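Local coordinates for protein pseudouridylate synthase RPUSD4, mitochondrial (Homo sapiens, PDB 5UBA) that isomerises uridine to pseudouridine in mitochondrial RNAs, including the 16S ribosomal RNA, whose assembly into a functional mitochondrial ribosome needs this modification, at residues T87-L92 against R255-P260; H31-L36 against E267-V272; V112-A117 against E190-T195. One frame throughout, in Å; residues are numbered along the deposited sequence. Where two conformers were deposited one is given.

From the N terminus the chain first lays down 31-36, which is met by 267-272, near the C-terminal end, closing interaction 2, the widest loop. Within it, 87-92 meets 255-260 in interaction 1, and within that loop 112-117 pairs with 190-195 in interaction 3; the three closures nest and none cross. Interactions 1 and 2 both press the four-stranded antiparallel sheet onto the larger mixed sheet, and they touch because strands 252-259 and 269-272 are antiparallel neighbours. Interaction 3 lies inside the mixed sheet, where strand 112-120 runs between 252-259 and 186-193, so backbone hydrogen bonds carry the sheet on from interaction 1 to interaction 3.

Interaction 1. Residues T87-L92 against R255-P260; sequences TGVMVL and RQLILP
Val89 and Val91 pack on Leu257 and Leu259 where two sheets of the pseudouridine synthase fold lie face to face. Strand 89-92 belongs to the antiparallel sheet and strand 255-259 to the mixed one; their axes pass 7.5 Å apart at 38°, and no hydrogen bond links the segments. Leu257 CD1 sits at the middle of the contact and touches a methyl of each valine: Val89 CG1 at 3.7 Å and Val91 CG2 at 3.6 Å. With CG1 opposite its own backbone nitrogen (chi1 -179°), Val89 turns that methyl to the leucine and lays CG2 over the Arg255 carbonyl, 3.8 Å from O. An alanine at this position lacks both methyls, which would probably open a gap beside Leu257 CD1 and uncover the Arg255 carbonyl. Val38 and Leu36 of strand 36-41 pad the same layer. Gly88 makes the corner between sheets: at its backbone angles a CB would collide with the Thr87 carbonyl oxygen. Arg255 and Gln256 both face Lys114 in a classic beta bulge, and their side chains leave in the other direction, Gln256 NE2 bonding to Asn270 OD1. At the far end Val91 CG2 comes to 4.4 Å from Leu259 CD1.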
ATOM      1  N   THR A  87      -4.316  -0.454   3.284  1.00 14.61           N
ATOM      2  CA  THR A  87      -4.757  -0.053   4.593  1.00 14.72           C
ATOM      3  C   THR A  87      -3.699   0.811   5.269  1.00 14.32           C
ATOM      4  O   THR A  87      -2.552   0.844   4.830  1.00 13.86           O
ATOM      5  CB  THR A  87      -5.034  -1.284   5.461  1.00 15.34           C
ATOM      6  OG1 THR A  87      -3.856  -2.082   5.536  1.00 15.75           O
ATOM      7  CG2 THR A  87      -6.174  -2.134   4.898  1.00 15.00           C
ATOM      8  N   GLY A  88      -4.089   1.527   6.328  1.00 12.97           N
ATOM      9  CA  GLY A  88      -3.143   2.041   7.279  1.00 13.74           C
ATOM     10  C   GLY A  88      -2.917   3.537   7.254  1.00 13.61           C
ATOM     11  O   GLY A  88      -3.836   4.306   7.021  1.00 13.81           O
ATOM     12  N   VAL A  89      -1.669   3.939   7.517  1.00 13.49           N
ATOM     13  CA  VAL A  89      -1.391   5.322   7.936  1.00 14.26           C
ATOM     14  C   VAL A  89      -1.716   6.337   6.850  1.00 13.70           C
ATOM     15  O   VAL A  89      -1.214   6.274   5.729  1.00 14.38           O
ATOM     16  CB  VAL A  89       0.100   5.519   8.334  1.00 14.61           C
ATOM     17  CG1 VAL A  89       0.325   6.970   8.778  1.00 16.26           C
ATOM     18  CG2 VAL A  89       0.516   4.604   9.463  1.00 16.06           C
ATOM     19  N   MET A  90      -2.567   7.296   7.200  1.00 14.04           N
ATOM     20  CA  MET A  90      -2.948   8.359   6.269  1.00 14.65           C
ATOM     21  C   MET A  90      -3.064   9.684   7.031  1.00 15.25           C
ATOM     22  O   MET A  90      -3.851   9.810   7.975  1.00 15.33           O
ATOM     23  CB  MET A  90      -4.240   8.014   5.525  1.00 17.31           C
ATOM     24  CG  MET A  90      -4.625   9.039   4.480  1.00 18.97           C
ATOM     25  SD  MET A  90      -6.105   8.498   3.621  1.00 23.11           S
ATOM     26  CE  MET A  90      -6.375   9.928   2.582  1.00 21.87           C
ATOM     27  N   VAL A  91      -2.276  10.667   6.587  1.00 14.31           N
ATOM     28  CA  VAL A  91      -2.159  11.969   7.224  1.00 14.80           C
ATOM     29  C   VAL A  91      -3.105  12.985   6.557  1.00 14.26           C
ATOM     30  O   VAL A  91      -3.124  13.137   5.342  1.00 15.52           O
ATOM     31  CB  VAL A  91      -0.710  12.507   7.108  1.00 16.53           C
ATOM     32  CG1 VAL A  91      -0.591  13.880   7.733  1.00 17.32           C
ATOM     33  CG2 VAL A  91       0.283  11.548   7.738  1.00 16.56           C
ATOM     34  N   LEU A  92      -3.892  13.636   7.402  1.00 15.39           N
ATOM     35  CA  LEU A  92      -4.764  14.736   7.011  1.00 15.56           C
ATOM     36  C   LEU A  92      -4.316  15.978   7.767  1.00 16.09           C
ATOM     37  O   LEU A  92      -3.739  15.883   8.836  1.00 16.60           O
ATOM     38  CB  LEU A  92      -6.211  14.422   7.415  1.00 16.87           C
ATOM     39  CG  LEU A  92      -6.785  13.099   6.930  1.00 17.39           C
ATOM     40  CD1 LEU A  92      -8.189  12.853   7.495  1.00 17.48           C
ATOM     41  CD2 LEU A  92      -6.821  13.061   5.431  1.00 17.29           C
ATOM     42  N   ARG A 255       2.348   0.716   6.947  1.00 12.89           N
ATOM     43  CA  ARG A 255       2.722   0.453   8.320  1.00 14.08           C
ATOM     44  C   ARG A 255       3.261   1.656   9.057  1.00 14.42           C
ATOM     45  O   ARG A 255       2.992   1.840  10.247  1.00 15.15           O
ATOM     46  CB  ARG A 255       3.774  -0.668   8.333  1.00 15.21           C
ATOM     47  CG  ARG A 255       4.374  -0.975   9.681  1.00 17.35           C
ATOM     48  CD  ARG A 255       3.359  -1.560  10.608  1.00 19.26           C
ATOM     49  NE  ARG A 255       4.009  -2.090  11.788  1.00 20.73           N
ATOM     50  CZ  ARG A 255       3.370  -2.696  12.779  1.00 21.95           C
ATOM     51  NH1 ARG A 255       2.048  -2.854  12.744  1.00 21.54           N
ATOM     52  NH2 ARG A 255       4.075  -3.168  13.814  1.00 24.30           N
ATOM     53  N   GLN A 256       4.115   2.416   8.402  1.00 14.18           N
ATOM     54  CA  GLN A 256       4.819   3.489   9.080  1.00 15.43           C
ATOM     55  C   GLN A 256       5.081   4.668   8.152  1.00 15.38           C
ATOM     56  O   GLN A 256       5.378   4.474   6.979  1.00 14.88           O
ATOM     57  CB  GLN A 256       6.149   2.945   9.601  1.00 16.68           C
ATOM     58  CG  GLN A 256       7.069   3.937  10.288  1.00 18.01           C
ATOM     59  CD  GLN A 256       8.270   3.257  10.902  1.00 20.08           C
ATOM     60  OE1 GLN A 256       8.845   2.336  10.301  1.00 21.45           O
ATOM     61  NE2 GLN A 256       8.661   3.692  12.107  1.00 20.68           N
ATOM     62  N   LEU A 257       5.038   5.882   8.716  1.00 14.87           N
ATOM     63  CA  LEU A 257       5.484   7.104   8.054  1.00 16.23           C
ATOM     64  C   LEU A 257       6.354   7.868   9.007  1.00 16.54           C
ATOM     65  O   LEU A 257       5.959   8.053  10.158  1.00 17.71           O
ATOM     66  CB  LEU A 257       4.303   8.021   7.727  1.00 18.01           C
ATOM     67  CG  LEU A 257       3.419   7.767   6.540  1.00 19.35           C
ATOM     68  CD1 LEU A 257       2.411   8.902   6.414  1.00 21.14           C
ATOM     69  CD2 LEU A 257       4.227   7.637   5.242  1.00 19.50           C
ATOM     70  N   ILE A 258       7.517   8.325   8.558  1.00 16.47           N
ATOM     71  CA  ILE A 258       8.349   9.192   9.400  1.00 18.93           C
ATOM     72  C   ILE A 258       8.412  10.538   8.671  1.00 18.98           C
ATOM     73  O   ILE A 258       8.941  10.617   7.558  1.00 19.39           O
ATOM     74  CB  ILE A 258       9.751   8.624   9.677  1.00 19.34           C
ATOM     75  CG1 ILE A 258       9.660   7.184  10.221  1.00 20.35           C
ATOM     76  CG2 ILE A 258      10.492   9.544  10.658  1.00 19.79           C
ATOM     77  CD1 ILE A 258      11.011   6.510  10.375  1.00 22.48           C
ATOM     78  N   LEU A 259       7.820  11.560   9.290  1.00 21.61           N
ATOM     79  CA  LEU A 259       7.730  12.904   8.719  1.00 23.24           C
ATOM     80  C   LEU A 259       8.781  13.765   9.415  1.00 24.24           C
ATOM     81  O   LEU A 259       8.885  13.728  10.637  1.00 25.05           O
ATOM     82  CB  LEU A 259       6.367  13.543   9.002  1.00 25.10           C
ATOM     83  CG  LEU A 259       5.111  13.061   8.304  1.00 27.10           C
ATOM     84  CD1 LEU A 259       3.884  13.716   8.941  1.00 28.62           C
ATOM     85  CD2 LEU A 259       5.174  13.441   6.843  1.00 28.12           C
ATOM     86  N   PRO A 260       9.542  14.563   8.651  1.00 26.15           N
ATOM     87  CA  PRO A 260      10.417  15.534   9.309  1.00 28.99           C
ATOM     88  C   PRO A 260       9.607  16.585  10.065  1.00 31.13           C
ATOM     89  O   PRO A 260       8.380  16.693   9.883  1.00 29.50           O
ATOM     90  CB  PRO A 260      11.219  16.148   8.148  1.00 29.29           C
ATOM     91  CG  PRO A 260      10.455  15.852   6.926  1.00 29.01           C
ATOM     92  CD  PRO A 260       9.581  14.655   7.188  1.00 27.02           C
TER

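Interaction 2. Residues H31-L36 against E267-V272; sequences HQDKNL and EELNLV
His31 packs on Leu269 and Leu271 beside a beta hairpin: strand 31-32, at the margin of the antiparallel sheet, turns through 33-35 into strand 36-41 and faces strand 269-272 of the mixed sheet. The imidazole reaches toward strand 269-272 because CG stands anti to the backbone nitrogen (chi1 176°). Starting at the root, His31 CB is 3.6 Å from Leu271 CD2, and CG is still close to the same methyl; the two side chains cross at about a right angle. ND1 and CE1 lie nearest Leu269 CD1, CE1 at 3.6 Å, while CD2 and NE2 of the ring approach Leu269 CD2. Leu269 CD1 makes a CH-pi contact over one face, 3.9 Å from the His31 ring centroid and 22° off the normal. At the tip, NE2 gives its proton, in the ring plane and from above the carboxylate plane, to Asp33 OD2, 2.9 Å and nearly straight at 171°, a bond likely to fix the ring's rotation. Leu36 CD1 meets Leu269 CD2 tip to tip at 3.7 Å. Asp33 also shapes the turn, its OD1 taking the backbone N-H of Asn35 in an Asx turn and, from the other face, that of Leu36, whose N is 2.8 Å from Asp33 OD1.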
ATOM      1  N   HIS A  31      -2.992   9.526  15.574  1.00 17.58           N
ATOM      2  CA  HIS A  31      -2.283  10.707  16.075  1.00 19.21           C
ATOM      3  C   HIS A  31      -3.077  11.958  15.789  1.00 18.87           C
ATOM      4  O   HIS A  31      -3.653  12.095  14.721  1.00 18.37           O
ATOM      5  CB  HIS A  31      -0.917  10.825  15.392  1.00 18.31           C
ATOM      6  CG  HIS A  31      -0.159  12.060  15.773  1.00 19.94           C
ATOM      7  ND1 HIS A  31       0.627  12.129  16.901  1.00 22.42           N
ATOM      8  CD2 HIS A  31      -0.091  13.277  15.190  1.00 21.33           C
ATOM      9  CE1 HIS A  31       1.164  13.335  16.980  1.00 22.77           C
ATOM     10  NE2 HIS A  31       0.734  14.053  15.963  1.00 22.46           N
ATOM     11  N   GLN A  32      -3.102  12.862  16.767  1.00 21.33           N
ATOM     12  CA  GLN A  32      -3.722  14.155  16.612  1.00 24.69           C
ATOM     13  C   GLN A  32      -2.839  15.217  17.231  1.00 23.58           C
ATOM     14  O   GLN A  32      -2.307  15.034  18.347  1.00 25.91           O
ATOM     15  CB  GLN A  32      -5.107  14.105  17.287  1.00 27.29           C
ATOM     16  CG  GLN A  32      -6.059  15.138  16.763  1.00 33.00           C
ATOM     17  CD  GLN A  32      -7.510  14.883  17.117  1.00 33.64           C
ATOM     18  OE1 GLN A  32      -7.877  13.837  17.685  1.00 37.41           O
ATOM     19  NE2 GLN A  32      -8.350  15.842  16.774  1.00 35.97           N
ATOM     20  N   ASP A  33      -2.635  16.308  16.496  1.00 22.24           N
ATOM     21  CA  ASP A  33      -2.015  17.521  17.077  1.00 23.26           C
ATOM     22  C   ASP A  33      -2.657  18.754  16.463  1.00 23.06           C
ATOM     23  O   ASP A  33      -3.657  18.635  15.747  1.00 22.71           O
ATOM     24  CB  ASP A  33      -0.484  17.473  16.980  1.00 23.65           C
ATOM     25  CG  ASP A  33       0.049  17.453  15.555  1.00 23.17           C
ATOM     26  OD1 ASP A  33      -0.523  18.076  14.633  1.00 22.73           O
ATOM     27  OD2 ASP A  33       1.123  16.833  15.378  1.00 26.61           O
ATOM     28  N   LYS A  34      -2.104  19.943  16.710  1.00 25.48           N
ATOM     29  CA  LYS A  34      -2.718  21.162  16.182  1.00 26.67           C
ATOM     30  C   LYS A  34      -2.691  21.229  14.659  1.00 24.02           C
ATOM     31  O   LYS A  34      -3.513  21.912  14.080  1.00 26.48           O
ATOM     32  CB  LYS A  34      -2.079  22.425  16.792  1.00 29.04           C
ATOM     33  CG  LYS A  34      -0.716  22.791  16.230  1.00 32.74           C
ATOM     34  CD  LYS A  34      -0.043  23.898  17.034  1.00 34.38           C
ATOM     35  CE  LYS A  34       1.350  24.178  16.502  1.00 35.98           C
ATOM     36  N   ASN A  35      -1.768  20.492  14.025  1.00 23.80           N
ATOM     37  CA  ASN A  35      -1.608  20.489  12.572  1.00 21.98           C
ATOM     38  C   ASN A  35      -2.325  19.337  11.852  1.00 19.62           C
ATOM     39  O   ASN A  35      -2.898  19.532  10.785  1.00 19.72           O
ATOM     40  CB  ASN A  35      -0.128  20.379  12.196  1.00 22.79           C
ATOM     41  CG  ASN A  35       0.719  21.516  12.745  1.00 25.89           C
ATOM     42  OD1 ASN A  35       1.776  21.288  13.328  1.00 31.03           O
ATOM     43  ND2 ASN A  35       0.268  22.728  12.540  1.00 25.12           N
ATOM     44  N   LEU A  36      -2.243  18.145  12.443  1.00 19.99           N
ATOM     45  CA  LEU A  36      -2.570  16.906  11.715  1.00 18.88           C
ATOM     46  C   LEU A  36      -3.601  16.049  12.424  1.00 18.22           C
ATOM     47  O   LEU A  36      -3.684  16.024  13.654  1.00 19.04           O
ATOM     48  CB  LEU A  36      -1.317  16.047  11.529  1.00 20.14           C
ATOM     49  CG  LEU A  36      -0.060  16.695  10.966  1.00 20.64           C
ATOM     50  CD1 LEU A  36       1.044  15.642  10.922  1.00 22.79           C
ATOM     51  CD2 LEU A  36      -0.322  17.223   9.576  1.00 20.20           C
ATOM     52  N   GLU A 267      11.445  18.067  15.808  1.00 51.95           N
ATOM     53  CA  GLU A 267      11.683  16.623  15.866  1.00 49.46           C
ATOM     54  C   GLU A 267      10.702  15.836  14.996  1.00 43.23           C
ATOM     55  O   GLU A 267       9.583  16.288  14.726  1.00 41.00           O
ATOM     56  CB  GLU A 267      11.562  16.121  17.297  1.00 54.87           C
ATOM     57  CG  GLU A 267      12.453  16.837  18.293  1.00 59.72           C
ATOM     58  CD  GLU A 267      12.494  16.123  19.632  1.00 63.38           C
ATOM     59  OE1 GLU A 267      11.420  15.688  20.106  1.00 66.18           O
ATOM     60  OE2 GLU A 267      13.599  15.990  20.203  1.00 67.66           O
ATOM     61  N   GLU A 268      11.129  14.636  14.609  1.00 37.75           N
ATOM     62  CA  GLU A 268      10.402  13.807  13.638  1.00 35.88           C
ATOM     63  C   GLU A 268       9.105  13.260  14.190  1.00 31.70           C
ATOM     64  O   GLU A 268       9.016  12.950  15.361  1.00 29.82           O
ATOM     65  CB  GLU A 268      11.240  12.597  13.230  1.00 36.76           C
ATOM     66  CG  GLU A 268      12.517  12.897  12.482  1.00 39.93           C
ATOM     67  CD  GLU A 268      13.136  11.636  11.916  1.00 40.18           C
ATOM     68  OE1 GLU A 268      13.131  10.589  12.607  1.00 40.90           O
ATOM     69  OE2 GLU A 268      13.628  11.694  10.776  1.00 44.19           O
ATOM     70  N   LEU A 269       8.102  13.107  13.327  1.00 26.73           N
ATOM     71  CA  LEU A 269       6.882  12.442  13.716  1.00 24.69           C
ATOM     72  C   LEU A 269       6.937  11.027  13.123  1.00 23.12           C
ATOM     73  O   LEU A 269       7.035  10.887  11.918  1.00 24.42           O
ATOM     74  CB  LEU A 269       5.683  13.211  13.182  1.00 27.25           C
ATOM     75  CG  LEU A 269       4.306  12.748  13.644  1.00 28.40           C
ATOM     76  CD1 LEU A 269       4.206  12.566  15.150  1.00 29.98           C
ATOM     77  CD2 LEU A 269       3.266  13.740  13.153  1.00 29.83           C
ATOM     78  N   ASN A 270       6.890  10.014  13.979  1.00 20.20           N
ATOM     79  CA  ASN A 270       7.086   8.621  13.607  1.00 19.22           C
ATOM     80  C   ASN A 270       5.778   7.895  13.867  1.00 18.34           C
ATOM     81  O   ASN A 270       5.454   7.557  15.003  1.00 20.25           O
ATOM     82  CB  ASN A 270       8.240   8.050  14.434  1.00 19.71           C
ATOM     83  CG  ASN A 270       8.614   6.635  14.035  1.00 21.67           C
ATOM     84  OD1 ASN A 270       7.756   5.817  13.691  1.00 21.36           O
ATOM     85  ND2 ASN A 270       9.919   6.328  14.112  1.00 23.92           N
ATOM     86  N   LEU A 271       5.016   7.677  12.797  1.00 17.85           N
ATOM     87  CA  LEU A 271       3.632   7.196  12.871  1.00 17.21           C
ATOM     88  C   LEU A 271       3.600   5.739  12.490  1.00 16.91           C
ATOM     89  O   LEU A 271       4.135   5.366  11.431  1.00 16.01           O
ATOM     90  CB  LEU A 271       2.763   7.991  11.891  1.00 16.99           C
ATOM     91  CG  LEU A 271       2.720   9.506  12.147  1.00 17.40           C
ATOM     92  CD1 LEU A 271       2.256  10.273  10.936  1.00 17.74           C
ATOM     93  CD2 LEU A 271       1.825   9.892  13.316  1.00 17.91           C
ATOM     94  N   VAL A 272       3.012   4.888  13.328  0.50 16.55           N
ATOM     95  CA  VAL A 272       2.922   3.458  13.033  0.50 16.71           C
ATOM     96  C   VAL A 272       1.501   2.980  13.280  0.50 16.79           C
ATOM     97  O   VAL A 272       0.896   3.383  14.281  0.50 17.35           O
ATOM     98  CB  VAL A 272       3.927   2.641  13.867  0.50 17.23           C
ATOM     99  CG1 VAL A 272       3.735   1.133  13.664  0.50 17.36           C
ATOM    100  CG2 VAL A 272       5.353   3.058  13.524  0.50 18.01           C
TER

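Interaction 3. Residues V112-A117 against E190-T195; sequences VKKYWA and ELQPIT
Tyr115 and Leu191 form an antiparallel hydrogen-bonded pair between neighbouring strands of the mixed sheet: Tyr115 N reaches Leu191 O at 2.8 Å, and Leu191 N returns a bond to Tyr115 O. On this face the bump is the Pro193 ring, whose CG and CD press on CD1 and CE1 of Tyr115, CG 3.7 Å from CE1, the two side chains crossing at about a right angle, while Lys113 CE lies against Pro193 O. Leu191 CD1 fits against the small Ala117 CB at 3.9 Å, and helix 200-209 packs on this layer through Leu201 and Leu205. The Tyr115 side chain is about 7 Å from that of Asp83, probably the catalytic aspartate, as in related pseudouridine synthases.

The other face carries Trp116 and Glu190, a non-hydrogen-bonded pair. Glu190 extends until OE2 sits at the indole edge, in the ring plane, accepting from Trp116 NE1 at 2.9 Å and 170°; ring and carboxylate planes are 34° apart. Arg255 makes a cation-pi contact with the same indole. Lys114 bends at chi2 (-67°), which brings NZ across to Gln192 OE1 at 2.7 Å, while Val112 CG1 rests against the Gln192 amide.

Lys113 bends at chi3, and its NZ reaches Thr195 O at 3.0 Å, above the carbonyl plane. One water links Lys113 N, Gln192 NE2 and Pro193 O; another links Lys113 NZ to Ile194 O. Lys113 O, buried without a hydrogen-bond partner in the model, receives a CA-H...O contact from Gln192. Toward Val112 and Thr195, then, where no backbone hydrogen bond joins the two segments, lysine ammonium groups and water make the links.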
ATOM      1  N   VAL A 112       9.812   9.027   5.068  1.00 17.30           N
ATOM      2  CA  VAL A 112      10.103   7.598   5.005  1.00 17.45           C
ATOM      3  C   VAL A 112       8.739   6.900   5.019  1.00 15.88           C
ATOM      4  O   VAL A 112       7.979   7.082   5.972  1.00 17.98           O
ATOM      5  CB  VAL A 112      10.920   7.125   6.212  1.00 18.43           C
ATOM      6  CG1 VAL A 112      11.080   5.605   6.182  1.00 19.11           C
ATOM      7  CG2 VAL A 112      12.277   7.815   6.256  1.00 19.70           C
ATOM      8  N   LYS A 113       8.457   6.115   3.988  1.00 15.49           N
ATOM      9  CA  LYS A 113       7.192   5.389   3.825  1.00 15.54           C
ATOM     10  C   LYS A 113       7.517   3.908   3.914  1.00 15.09           C
ATOM     11  O   LYS A 113       8.267   3.425   3.072  1.00 16.20           O
ATOM     12  CB  LYS A 113       6.583   5.647   2.433  1.00 17.03           C
ATOM     13  CG  LYS A 113       6.196   7.084   2.115  1.00 18.62           C
ATOM     14  CD  LYS A 113       5.804   7.295   0.646  1.00 19.06           C
ATOM     15  CE  LYS A 113       6.953   7.137  -0.335  1.00 20.28           C
ATOM     16  NZ  LYS A 113       6.553   7.161  -1.761  1.00 21.84           N
ATOM     17  N   LYS A 114       6.988   3.197   4.911  1.00 14.59           N
ATOM     18  CA  LYS A 114       7.197   1.747   5.047  0.50 15.50           C
ATOM     19  C   LYS A 114       5.871   1.016   4.910  1.00 14.51           C
ATOM     20  O   LYS A 114       4.893   1.411   5.532  1.00 14.65           O
ATOM     21  CB  LYS A 114       7.794   1.390   6.402  0.50 17.42           C
ATOM     22  CG  LYS A 114       9.132   2.036   6.737  0.50 19.19           C
ATOM     23  CD  LYS A 114      10.248   1.532   5.840  0.50 21.65           C
ATOM     24  CE  LYS A 114      11.601   1.973   6.379  0.50 23.02           C
ATOM     25  NZ  LYS A 114      12.762   1.415   5.632  0.50 24.62           N
ATOM     26  N   TYR A 115       5.868  -0.047   4.118  1.00 13.48           N
ATOM     27  CA  TYR A 115       4.698  -0.875   3.907  1.00 13.75           C
ATOM     28  C   TYR A 115       5.041  -2.285   4.286  1.00 13.51           C
ATOM     29  O   TYR A 115       6.192  -2.694   4.181  1.00 14.27           O
ATOM     30  CB  TYR A 115       4.250  -0.849   2.466  1.00 14.40           C
ATOM     31  CG  TYR A 115       3.692   0.458   1.980  1.00 16.00           C
ATOM     32  CD1 TYR A 115       4.528   1.531   1.751  1.00 17.31           C
ATOM     33  CD2 TYR A 115       2.340   0.572   1.664  1.00 17.57           C
ATOM     34  CE1 TYR A 115       4.033   2.731   1.270  1.00 19.12           C
ATOM     35  CE2 TYR A 115       1.827   1.766   1.193  1.00 19.55           C
ATOM     36  CZ  TYR A 115       2.684   2.820   0.976  1.00 20.01           C
ATOM     37  OH  TYR A 115       2.174   4.018   0.491  1.00 26.25           O
ATOM     38  N   TRP A 116       4.051  -3.022   4.742  1.00 13.36           N
ATOM     39  CA  TRP A 116       4.194  -4.458   4.980  1.00 13.74           C
ATOM     40  C   TRP A 116       3.270  -5.182   4.031  1.00 13.10           C
ATOM     41  O   TRP A 116       2.099  -4.804   3.856  1.00 13.91           O
ATOM     42  CB  TRP A 116       3.841  -4.811   6.415  1.00 14.11           C
ATOM     43  CG  TRP A 116       4.911  -4.478   7.426  1.00 14.66           C
ATOM     44  CD1 TRP A 116       6.054  -3.735   7.252  1.00 14.08           C
ATOM     45  CD2 TRP A 116       4.921  -4.898   8.780  1.00 16.18           C
ATOM     46  NE1 TRP A 116       6.763  -3.662   8.436  1.00 15.44           N
ATOM     47  CE2 TRP A 116       6.080  -4.364   9.391  1.00 16.37           C
ATOM     48  CE3 TRP A 116       4.050  -5.675   9.546  1.00 18.80           C
ATOM     49  CZ2 TRP A 116       6.390  -4.590  10.727  1.00 18.05           C
ATOM     50  CZ3 TRP A 116       4.373  -5.909  10.883  1.00 19.67           C
ATOM     51  CH2 TRP A 116       5.532  -5.383  11.450  1.00 19.05           C
ATOM     52  N   ALA A 117       3.775  -6.275   3.439  1.00 13.04           N
ATOM     53  CA  ALA A 117       3.000  -7.108   2.539  1.00 12.55           C
ATOM     54  C   ALA A 117       3.280  -8.566   2.811  1.00 12.70           C
ATOM     55  O   ALA A 117       4.375  -8.932   3.219  1.00 13.55           O
ATOM     56  CB  ALA A 117       3.321  -6.806   1.098  1.00 12.98           C
ATOM     57  N   GLU A 190       8.907  -6.111   4.284  1.00 14.45           N
ATOM     58  CA  GLU A 190       8.880  -4.664   4.479  1.00 15.31           C
ATOM     59  C   GLU A 190       9.345  -3.992   3.198  1.00 16.09           C
ATOM     60  O   GLU A 190      10.374  -4.364   2.620  1.00 16.71           O
ATOM     61  CB  GLU A 190       9.769  -4.256   5.658  1.00 17.70           C
ATOM     62  CG  GLU A 190       9.618  -2.791   6.079  1.00 20.61           C
ATOM     63  CD  GLU A 190      10.140  -2.501   7.511  1.00 24.16           C
ATOM     64  OE1 GLU A 190      11.389  -2.324   7.602  1.00 23.44           O
ATOM     65  OE2 GLU A 190       9.364  -2.431   8.550  1.00 24.62           O
ATOM     66  N   LEU A 191       8.573  -3.018   2.737  1.00 15.23           N
ATOM     67  CA  LEU A 191       8.827  -2.324   1.484  1.00 15.72           C
ATOM     68  C   LEU A 191       8.949  -0.844   1.744  1.00 16.15           C
ATOM     69  O   LEU A 191       8.160  -0.282   2.516  1.00 15.87           O
ATOM     70  CB  LEU A 191       7.641  -2.546   0.565  1.00 16.61           C
ATOM     71  CG  LEU A 191       7.282  -4.017   0.305  1.00 18.22           C
ATOM     72  CD1 LEU A 191       5.875  -4.166  -0.202  1.00 20.83           C
ATOM     73  CD2 LEU A 191       8.297  -4.581  -0.660  1.00 18.69           C
ATOM     74  N   GLN A 192       9.887  -0.203   1.061  1.00 16.85           N
ATOM     75  CA  GLN A 192      10.011   1.240   1.132  1.00 17.55           C
ATOM     76  C   GLN A 192      10.081   1.733  -0.281  1.00 18.37           C
ATOM     77  O   GLN A 192      11.166   1.674  -0.895  1.00 19.70           O
ATOM     78  CB  GLN A 192      11.223   1.697   1.956  1.00 18.76           C
ATOM     79  CG  GLN A 192      11.339   3.223   1.936  1.00 20.03           C
ATOM     80  CD  GLN A 192      12.419   3.799   2.813  1.00 22.35           C
ATOM     81  OE1 GLN A 192      13.093   3.104   3.564  1.00 24.29           O
ATOM     82  NE2 GLN A 192      12.582   5.114   2.714  1.00 22.34           N
ATOM     83  N   PRO A 193       8.956   2.240  -0.808  1.00 17.73           N
ATOM     84  CA  PRO A 193       8.995   2.911  -2.106  1.00 17.86           C
ATOM     85  C   PRO A 193       9.745   4.242  -1.904  1.00 19.70           C
ATOM     86  O   PRO A 193       9.407   5.030  -0.995  1.00 19.64           O
ATOM     87  CB  PRO A 193       7.525   3.104  -2.462  1.00 18.92           C
ATOM     88  CG  PRO A 193       6.816   3.129  -1.137  1.00 18.61           C
ATOM     89  CD  PRO A 193       7.626   2.345  -0.156  1.00 18.15           C
ATOM     90  N   ILE A 194      10.820   4.442  -2.661  1.00 18.27           N
ATOM     91  CA  ILE A 194      11.570   5.687  -2.594  1.00 20.41           C
ATOM     92  C   ILE A 194      10.888   6.702  -3.483  1.00 18.95           C
ATOM     93  O   ILE A 194      10.664   7.848  -3.081  1.00 19.94           O
ATOM     94  CB  ILE A 194      13.032   5.485  -3.046  1.00 20.99           C
ATOM     95  CG1 ILE A 194      13.719   4.416  -2.173  1.00 22.13           C
ATOM     96  CG2 ILE A 194      13.770   6.820  -3.045  1.00 21.38           C
ATOM     97  CD1 ILE A 194      13.776   4.702  -0.685  1.00 22.99           C
ATOM     98  N   THR A 195      10.548   6.253  -4.685  1.00 19.22           N
ATOM     99  CA  THR A 195       9.663   6.974  -5.594  1.00 19.98           C
ATOM    100  C   THR A 195       8.206   6.726  -5.202  1.00 21.91           C
ATOM    101  O   THR A 195       7.935   6.095  -4.175  1.00 23.69           O
ATOM    102  CB  THR A 195       9.928   6.501  -7.015  1.00 20.32           C
ATOM    103  OG1 THR A 195       9.793   5.071  -7.056  1.00 20.24           O
ATOM    104  CG2 THR A 195      11.348   6.846  -7.451  1.00 21.62           C
TER
HETATM  105  O   HOH W   1      10.093   6.269   1.440  1.00 18.66           O
HETATM  106  O   HOH W   2       8.344   9.216  -3.281  1.00 32.10           O